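Local atomic coordinates of orotidine 5'-phosphate decarboxylase (Pyrococcus horikoshii, PDB entry 2CZD), a protein that probably catalyses the decarboxylation of orotidine 5'-monophosphate to UMP, the last step of de novo UMP biosynthesis, as a homodimer. Residues B[16-21]-B[48-53]; B[104-109]-B[147-152]. One frame throughout, in Å; residues are numbered along the deposited sequence.

Both interactions are small, buried contacts in one eight-stranded parallel barrel, and they share no element. Their centres lie 29 Å apart, on opposite sides of the chain's centre. Interaction 1 joins two outer helices, 11-21 and 41-50, where the second turns back into the barrel. Its contact is methyl against methyl, with an exposed lysine at its margin. Interaction 2 lies further in. It joins the loop leaving strand 101-105 to helix 144-150, and a buried glutamate shares the contact with isoleucine and valine. Its loop also carries Ser109 of the substrate site, whereas interaction 1 holds no substrate-binding residue.

Interaction 1 of 2, residues B[16-21]-B[48-53]; sequences KIAKSV and EETGVE
Thr50 OG1 is gripped twice while the methyl of the same side chain faces Ala18. The backbone N of Val52 gives OG1 a hydrogen bond of 3.0 Å, with an angle of 158° at the hydrogen. The hydroxyl in turn bonds to the carbonyl O of Leu46, one helical turn back. These two bonds fix the rotation of the side chain. With OG1 set between the backbone N and the carbonyl carbon (chi1 77°), CG2 is left beside the backbone N and meets helix 11-21. There it touches Ala18 CB at 4.0 Å. The backbone N of Lys19 lies 4.2 Å from Thr50 CG2. The CA atoms of Lys19 and Thr50 are 5.6 Å apart, so the backbones come close; the neighbouring Ala18 offers only a methyl to this approach. The bond from Val52 closes an ST turn at the end of helix 41-50. Gly51 leaves the helix with positive phi, and the chain enters strand 53-60 of the TIM barrel. An alanine in place of Thr50 would probably leave Val52 N and Leu46 O without their hydroxyl partner and open a gap beside Ala18. Ala18 and Thr50 both also rest on Ile28 of strand 27-31. Lys19 is exposed, and its side chain lies at the margin of the contact. Ala18 is about 11 Å, side chain to side chain, from the substrate-binding residues Asp7 and Lys29.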
ATOM      1  N   LYS B  16       8.432  24.693  -2.436  1.00 21.76           N
ATOM      2  CA  LYS B  16       8.495  25.931  -3.207  1.00 20.44           C
ATOM      3  C   LYS B  16       7.477  25.920  -4.334  1.00 19.36           C
ATOM      4  O   LYS B  16       6.788  26.908  -4.563  1.00 20.04           O
ATOM      5  CB  LYS B  16       9.896  26.133  -3.787  1.00 22.93           C
ATOM      6  CG  LYS B  16      10.933  26.515  -2.745  1.00 29.52           C
ATOM      7  CD  LYS B  16      12.265  26.878  -3.385  1.00 29.53           C
ATOM      8  CE  LYS B  16      13.261  27.391  -2.335  1.00 33.04           C
ATOM      9  NZ  LYS B  16      13.532  26.362  -1.291  1.00 34.92           N
ATOM     10  N   ILE B  17       7.380  24.794  -5.030  1.00 18.87           N
ATOM     11  CA  ILE B  17       6.423  24.677  -6.126  1.00 19.18           C
ATOM     12  C   ILE B  17       4.989  24.755  -5.605  1.00 18.40           C
ATOM     13  O   ILE B  17       4.153  25.460  -6.169  1.00 17.83           O
ATOM     14  CB  ILE B  17       6.644  23.356  -6.909  1.00 18.50           C
ATOM     15  CG1 ILE B  17       7.983  23.418  -7.649  1.00 21.54           C
ATOM     16  CG2 ILE B  17       5.512  23.119  -7.893  1.00 19.39           C
ATOM     17  CD1 ILE B  17       8.374  22.124  -8.331  1.00 23.92           C
ATOM     18  N   ALA B  18       4.695  24.049  -4.516  1.00 16.00           N
ATOM     19  CA  ALA B  18       3.343  24.083  -3.973  1.00 18.35           C
ATOM     20  C   ALA B  18       2.935  25.499  -3.563  1.00 17.71           C
ATOM     21  O   ALA B  18       1.808  25.924  -3.804  1.00 19.23           O
ATOM     22  CB  ALA B  18       3.224  23.118  -2.777  1.00 15.91           C
ATOM     23  N   LYS B  19       3.856  26.231  -2.945  1.00 20.51           N
ATOM     24  CA  LYS B  19       3.553  27.588  -2.519  1.00 19.51           C
ATOM     25  C   LYS B  19       3.288  28.493  -3.716  1.00 20.77           C
ATOM     26  O   LYS B  19       2.416  29.363  -3.674  1.00 18.04           O
ATOM     27  CB  LYS B  19       4.720  28.155  -1.694  1.00 22.24           C
ATOM     28  CG  LYS B  19       4.354  29.412  -0.921  1.00 30.89           C
ATOM     29  CD  LYS B  19       4.217  30.636  -1.833  1.00 32.68           C
ATOM     30  CE  LYS B  19       3.164  31.602  -1.298  1.00 33.33           C
ATOM     31  NZ  LYS B  19       1.797  30.958  -1.320  1.00 29.04           N
ATOM     32  N   SER B  20       4.034  28.274  -4.789  1.00 19.62           N
ATOM     33  CA  SER B  20       3.883  29.103  -5.977  1.00 20.94           C
ATOM     34  C   SER B  20       2.570  28.894  -6.719  1.00 19.14           C
ATOM     35  O   SER B  20       2.030  29.823  -7.318  1.00 17.90           O
ATOM     36  CB  SER B  20       5.050  28.858  -6.937  1.00 20.65           C
ATOM     37  OG  SER B  20       4.954  29.712  -8.062  1.00 28.22           O
ATOM     38  N   VAL B  21       2.042  27.676  -6.688  1.00 16.77           N
ATOM     39  CA  VAL B  21       0.801  27.415  -7.409  1.00 15.93           C
ATOM     40  C   VAL B  21      -0.452  27.399  -6.533  1.00 15.09           C
ATOM     41  O   VAL B  21      -1.555  27.222  -7.035  1.00 15.10           O
ATOM     42  CB  VAL B  21       0.881  26.064  -8.160  1.00 16.76           C
ATOM     43  CG1 VAL B  21       2.131  26.022  -9.058  1.00 17.41           C
ATOM     44  CG2 VAL B  21       0.886  24.912  -7.152  1.00 16.38           C
ATOM     45  N   GLU B  48       1.881  23.299   6.996  1.00 21.36           N
ATOM     46  CA  GLU B  48       2.252  24.551   7.650  1.00 21.56           C
ATOM     47  C   GLU B  48       2.668  25.634   6.657  1.00 24.03           C
ATOM     48  O   GLU B  48       2.333  26.813   6.828  1.00 24.00           O
ATOM     49  CB  GLU B  48       3.388  24.300   8.644  1.00 22.98           C
ATOM     50  CG  GLU B  48       2.987  23.448   9.851  1.00 25.92           C
ATOM     51  CD  GLU B  48       2.063  24.184  10.807  1.00 29.15           C
ATOM     52  OE1 GLU B  48       2.336  25.368  11.113  1.00 29.37           O
ATOM     53  OE2 GLU B  48       1.071  23.572  11.260  1.00 29.09           O
ATOM     54  N   GLU B  49       3.386  25.230   5.618  1.00 22.78           N
ATOM     55  CA  GLU B  49       3.881  26.161   4.602  1.00 24.77           C
ATOM     56  C   GLU B  49       2.863  26.684   3.594  1.00 26.90           C
ATOM     57  O   GLU B  49       2.967  27.829   3.157  1.00 29.47           O
ATOM     58  CB  GLU B  49       5.029  25.515   3.821  1.00 26.95           C
ATOM     59  CG  GLU B  49       6.320  25.369   4.600  1.00 29.40           C
ATOM     60  CD  GLU B  49       6.977  26.703   4.849  1.00 32.48           C
ATOM     61  OE1 GLU B  49       7.263  27.410   3.855  1.00 35.58           O
ATOM     62  OE2 GLU B  49       7.195  27.052   6.029  1.00 36.97           O
ATOM     63  N   THR B  50       1.874  25.863   3.234  1.00 24.98           N
ATOM     64  CA  THR B  50       0.891  26.244   2.218  1.00 23.80           C
ATOM     65  C   THR B  50      -0.567  26.394   2.649  1.00 21.62           C
ATOM     66  O   THR B  50      -1.338  27.082   1.978  1.00 25.15           O
ATOM     67  CB  THR B  50       0.876  25.224   1.068  1.00 24.00           C
ATOM     68  OG1 THR B  50       0.154  24.057   1.494  1.00 21.93           O
ATOM     69  CG2 THR B  50       2.287  24.813   0.690  1.00 25.17           C
ATOM     70  N   GLY B  51      -0.962  25.734   3.731  1.00 21.14           N
ATOM     71  CA  GLY B  51      -2.345  25.826   4.167  1.00 22.43           C
ATOM     72  C   GLY B  51      -3.300  25.179   3.166  1.00 20.58           C
ATOM     73  O   GLY B  51      -4.518  25.381   3.229  1.00 21.61           O
ATOM     74  N   VAL B  52      -2.741  24.402   2.241  1.00 19.92           N
ATOM     75  CA  VAL B  52      -3.536  23.712   1.219  1.00 16.24           C
ATOM     76  C   VAL B  52      -3.852  22.294   1.710  1.00 18.23           C
ATOM     77  O   VAL B  52      -3.002  21.657   2.338  1.00 16.54           O
ATOM     78  CB  VAL B  52      -2.767  23.610  -0.105  1.00 17.03           C
ATOM     79  CG1 VAL B  52      -3.596  22.846  -1.126  1.00 16.26           C
ATOM     80  CG2 VAL B  52      -2.481  25.021  -0.654  1.00 19.69           C
ATOM     81  N   GLU B  53      -5.063  21.813   1.436  1.00 14.18           N
ATOM     82  CA  GLU B  53      -5.458  20.466   1.867  1.00 14.08           C
ATOM     83  C   GLU B  53      -4.574  19.412   1.221  1.00 12.73           C
ATOM     84  O   GLU B  53      -4.133  19.567   0.085  1.00 12.17           O
ATOM     85  CB  GLU B  53      -6.929  20.204   1.535  1.00 15.01           C
ATOM     86  CG  GLU B  53      -7.875  20.849   2.551  1.00 17.03           C
ATOM     87  CD  GLU B  53      -9.331  20.561   2.282  1.00 20.44           C
ATOM     88  OE1 GLU B  53     -10.165  20.984   3.112  1.00 25.58           O
ATOM     89  OE2 GLU B  53      -9.654  19.922   1.256  1.00 21.04           O
TER

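Interaction 2 of 2, residues B[104-109]-B[147-152]; sequences MVVEMS and GYIRDR
Glu107 reaches from the loop after strand 101-105 toward Ile149 on helix 144-150. Its CB starts 4.4 Å from Ile149 CD1. CG is anti to the backbone N (chi1 -175°), and the chain stays extended beyond it, running past the isoleucine tip. CG stands a little further off. The carboxylate then comes near again, with Glu107 OE1 3.9 Å from Ile149 CD1. That methyl lies above the plane of the carboxylate. The contact there is van der Waals only; the charge is met elsewhere. OE1 forms a salt bridge with NH2 of Arg145, on the same helix as Ile149. This pairing would be expected to favour the ionised form of the buried acid.

Ile149 points its long branch at the loop, with CG1 anti to the carbonyl carbon (chi1 -69°). Its CD1 also meets CG2 of Val106 at 4.2 Å, an apolar pair. One methyl therefore touches two successive loop residues.

Beyond Ile149, Arg152 folds back on Tyr148. Arg152 NH2 bonds to the carbonyl O of Tyr148 at 2.9 Å and lies 3.4 Å above the centre of the tyrosine ring.

The loop belongs to the active-site end of the TIM barrel, and Ser109, two residues past Glu107, is a substrate-binding residue. Met108 of this loop packs on Ile63 of the second subunit. On the outer side, Val106 rests on Phe124 of helix 121-131, while Ile149 packs on Ile159 of strand 158-161. Helix 144-150 thus lies against both a barrel strand and the loop from strand 101-105.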
ATOM      1  N   MET B 104     -11.805   6.365  -2.221  1.00  8.04           N
ATOM      2  CA  MET B 104     -11.697   4.940  -2.543  1.00  8.91           C
ATOM      3  C   MET B 104     -11.326   4.616  -3.973  1.00  7.90           C
ATOM      4  O   MET B 104     -11.749   5.282  -4.894  1.00  9.83           O
ATOM      5  CB  MET B 104     -13.022   4.232  -2.197  1.00  8.40           C
ATOM      6  CG  MET B 104     -13.322   4.242  -0.705  1.00  8.26           C
ATOM      7  SD  MET B 104     -14.996   3.633  -0.304  1.00  9.98           S
ATOM      8  CE  MET B 104     -14.900   1.897  -0.863  1.00 10.97           C
ATOM      9  N   VAL B 105     -10.538   3.555  -4.147  1.00  8.79           N
ATOM     10  CA  VAL B 105     -10.135   3.113  -5.473  1.00  8.90           C
ATOM     11  C   VAL B 105     -11.163   2.109  -5.966  1.00  8.05           C
ATOM     12  O   VAL B 105     -11.364   1.044  -5.347  1.00  8.58           O
ATOM     13  CB  VAL B 105      -8.765   2.377  -5.458  1.00  7.64           C
ATOM     14  CG1 VAL B 105      -8.463   1.801  -6.857  1.00  9.29           C
ATOM     15  CG2 VAL B 105      -7.658   3.317  -4.991  1.00 11.53           C
ATOM     16  N   VAL B 106     -11.807   2.444  -7.081  1.00  9.13           N
ATOM     17  CA  VAL B 106     -12.795   1.552  -7.667  1.00  8.30           C
ATOM     18  C   VAL B 106     -12.418   1.091  -9.069  1.00 10.68           C
ATOM     19  O   VAL B 106     -13.017   0.163  -9.606  1.00 10.78           O
ATOM     20  CB  VAL B 106     -14.198   2.214  -7.705  1.00  7.65           C
ATOM     21  CG1 VAL B 106     -14.589   2.660  -6.309  1.00  9.64           C
ATOM     22  CG2 VAL B 106     -14.226   3.389  -8.697  1.00 11.48           C
ATOM     23  N   GLU B 107     -11.423   1.738  -9.656  1.00 10.40           N
ATOM     24  CA  GLU B 107     -10.979   1.406 -11.007  1.00 11.98           C
ATOM     25  C   GLU B 107      -9.562   1.958 -11.157  1.00 12.13           C
ATOM     26  O   GLU B 107      -9.253   3.022 -10.611  1.00 12.69           O
ATOM     27  CB  GLU B 107     -11.912   2.074 -12.024  1.00 10.80           C
ATOM     28  CG  GLU B 107     -11.609   1.701 -13.469  1.00 13.49           C
ATOM     29  CD  GLU B 107     -12.634   2.266 -14.441  1.00 17.02           C
ATOM     30  OE1 GLU B 107     -13.843   2.033 -14.239  1.00 18.04           O
ATOM     31  OE2 GLU B 107     -12.230   2.924 -15.413  1.00 22.37           O
ATOM     32  N   MET B 108      -8.700   1.241 -11.881  1.00 12.02           N
ATOM     33  CA  MET B 108      -7.337   1.725 -12.076  1.00 13.63           C
ATOM     34  C   MET B 108      -6.976   1.936 -13.540  1.00 13.67           C
ATOM     35  O   MET B 108      -7.660   1.436 -14.440  1.00 14.47           O
ATOM     36  CB  MET B 108      -6.345   0.817 -11.353  1.00 13.79           C
ATOM     37  CG  MET B 108      -6.383   1.105  -9.868  1.00  9.42           C
ATOM     38  SD  MET B 108      -5.251   0.085  -8.907  1.00 13.29           S
ATOM     39  CE  MET B 108      -3.729   1.046  -9.055  1.00 15.99           C
ATOM     40  N   SER B 109      -5.893   2.685 -13.753  1.00 15.95           N
ATOM     41  CA  SER B 109      -5.447   3.113 -15.080  1.00 19.45           C
ATOM     42  C   SER B 109      -4.469   2.264 -15.879  1.00 18.34           C
ATOM     43  O   SER B 109      -4.409   2.368 -17.107  1.00 19.75           O
ATOM     44  CB  SER B 109      -4.854   4.532 -14.966  1.00 20.93           C
ATOM     45  OG  SER B 109      -5.557   5.316 -14.008  1.00 28.91           O
ATOM     46  N   GLY B 147     -17.925   9.488 -16.802  1.00 13.14           N
ATOM     47  CA  GLY B 147     -19.373   9.398 -16.844  1.00 12.50           C
ATOM     48  C   GLY B 147     -19.895   8.045 -16.392  1.00 13.59           C
ATOM     49  O   GLY B 147     -20.903   7.963 -15.687  1.00 13.69           O
ATOM     50  N   TYR B 148     -19.194   6.980 -16.780  1.00 13.78           N
ATOM     51  CA  TYR B 148     -19.603   5.626 -16.424  1.00 13.62           C
ATOM     52  C   TYR B 148     -19.689   5.512 -14.910  1.00 12.53           C
ATOM     53  O   TYR B 148     -20.649   4.972 -14.360  1.00 13.67           O
ATOM     54  CB  TYR B 148     -18.589   4.605 -16.936  1.00 16.13           C
ATOM     55  CG  TYR B 148     -18.958   3.179 -16.608  1.00 16.40           C
ATOM     56  CD1 TYR B 148     -19.672   2.404 -17.513  1.00 19.14           C
ATOM     57  CD2 TYR B 148     -18.611   2.612 -15.391  1.00 15.29           C
ATOM     58  CE1 TYR B 148     -20.029   1.088 -17.211  1.00 20.16           C
ATOM     59  CE2 TYR B 148     -18.969   1.292 -15.074  1.00 16.59           C
ATOM     60  CZ  TYR B 148     -19.677   0.541 -15.998  1.00 22.72           C
ATOM     61  OH  TYR B 148     -20.010  -0.768 -15.713  1.00 19.45           O
ATOM     62  N   ILE B 149     -18.664   6.018 -14.242  1.00 11.73           N
ATOM     63  CA  ILE B 149     -18.639   5.954 -12.790  1.00  9.19           C
ATOM     64  C   ILE B 149     -19.688   6.887 -12.184  1.00 10.64           C
ATOM     65  O   ILE B 149     -20.410   6.505 -11.257  1.00  9.71           O
ATOM     66  CB  ILE B 149     -17.206   6.275 -12.260  1.00 12.04           C
ATOM     67  CG1 ILE B 149     -16.281   5.109 -12.666  1.00 12.48           C
ATOM     68  CG2 ILE B 149     -17.226   6.555 -10.753  1.00 10.11           C
ATOM     69  CD1 ILE B 149     -14.795   5.340 -12.393  1.00 14.19           C
ATOM     70  N   ARG B 150     -19.770   8.098 -12.707  1.00 10.44           N
ATOM     71  CA  ARG B 150     -20.732   9.066 -12.203  1.00  8.88           C
ATOM     72  C   ARG B 150     -22.169   8.530 -12.270  1.00  8.08           C
ATOM     73  O   ARG B 150     -22.966   8.776 -11.352  1.00 12.74           O
ATOM     74  CB  ARG B 150     -20.605  10.372 -13.016  1.00  8.73           C
ATOM     75  CG  ARG B 150     -21.519  11.503 -12.564  1.00  9.98           C
ATOM     76  CD  ARG B 150     -21.129  12.051 -11.177  1.00  7.07           C
ATOM     77  NE  ARG B 150     -21.673  11.273 -10.061  1.00  9.24           N
ATOM     78  CZ  ARG B 150     -21.234  11.365  -8.803  1.00 10.68           C
ATOM     79  NH1 ARG B 150     -20.229  12.186  -8.494  1.00  9.06           N
ATOM     80  NH2 ARG B 150     -21.825  10.652  -7.850  1.00 11.50           N
ATOM     81  N   ASP B 151     -22.496   7.801 -13.338  1.00 10.04           N
ATOM     82  CA  ASP B 151     -23.852   7.281 -13.500  1.00 12.49           C
ATOM     83  C   ASP B 151     -24.197   6.186 -12.490  1.00 15.29           C
ATOM     84  O   ASP B 151     -25.375   5.868 -12.308  1.00 18.13           O
ATOM     85  CB  ASP B 151     -24.053   6.703 -14.906  1.00 14.78           C
ATOM     86  CG  ASP B 151     -24.007   7.759 -15.998  1.00 16.69           C
ATOM     87  OD1 ASP B 151     -24.184   8.955 -15.691  1.00 15.67           O
ATOM     88  OD2 ASP B 151     -23.807   7.376 -17.175  1.00 17.34           O
ATOM     89  N   ARG B 152     -23.184   5.602 -11.847  1.00 10.80           N
ATOM     90  CA  ARG B 152     -23.415   4.522 -10.892  1.00 12.02           C
ATOM     91  C   ARG B 152     -23.145   4.921  -9.451  1.00 11.09           C
ATOM     92  O   ARG B 152     -23.562   4.226  -8.519  1.00 12.24           O
ATOM     93  CB  ARG B 152     -22.530   3.327 -11.265  1.00 12.77           C
ATOM     94  CG  ARG B 152     -22.957   2.698 -12.569  1.00 14.30           C
ATOM     95  CD  ARG B 152     -21.899   1.816 -13.189  1.00 15.48           C
ATOM     96  NE  ARG B 152     -22.470   1.176 -14.371  1.00 18.96           N
ATOM     97  CZ  ARG B 152     -22.764   1.803 -15.510  1.00 19.73           C
ATOM     98  NH1 ARG B 152     -23.306   1.122 -16.517  1.00 22.32           N
ATOM     99  NH2 ARG B 152     -22.491   3.098 -15.671  1.00 17.37           N
TER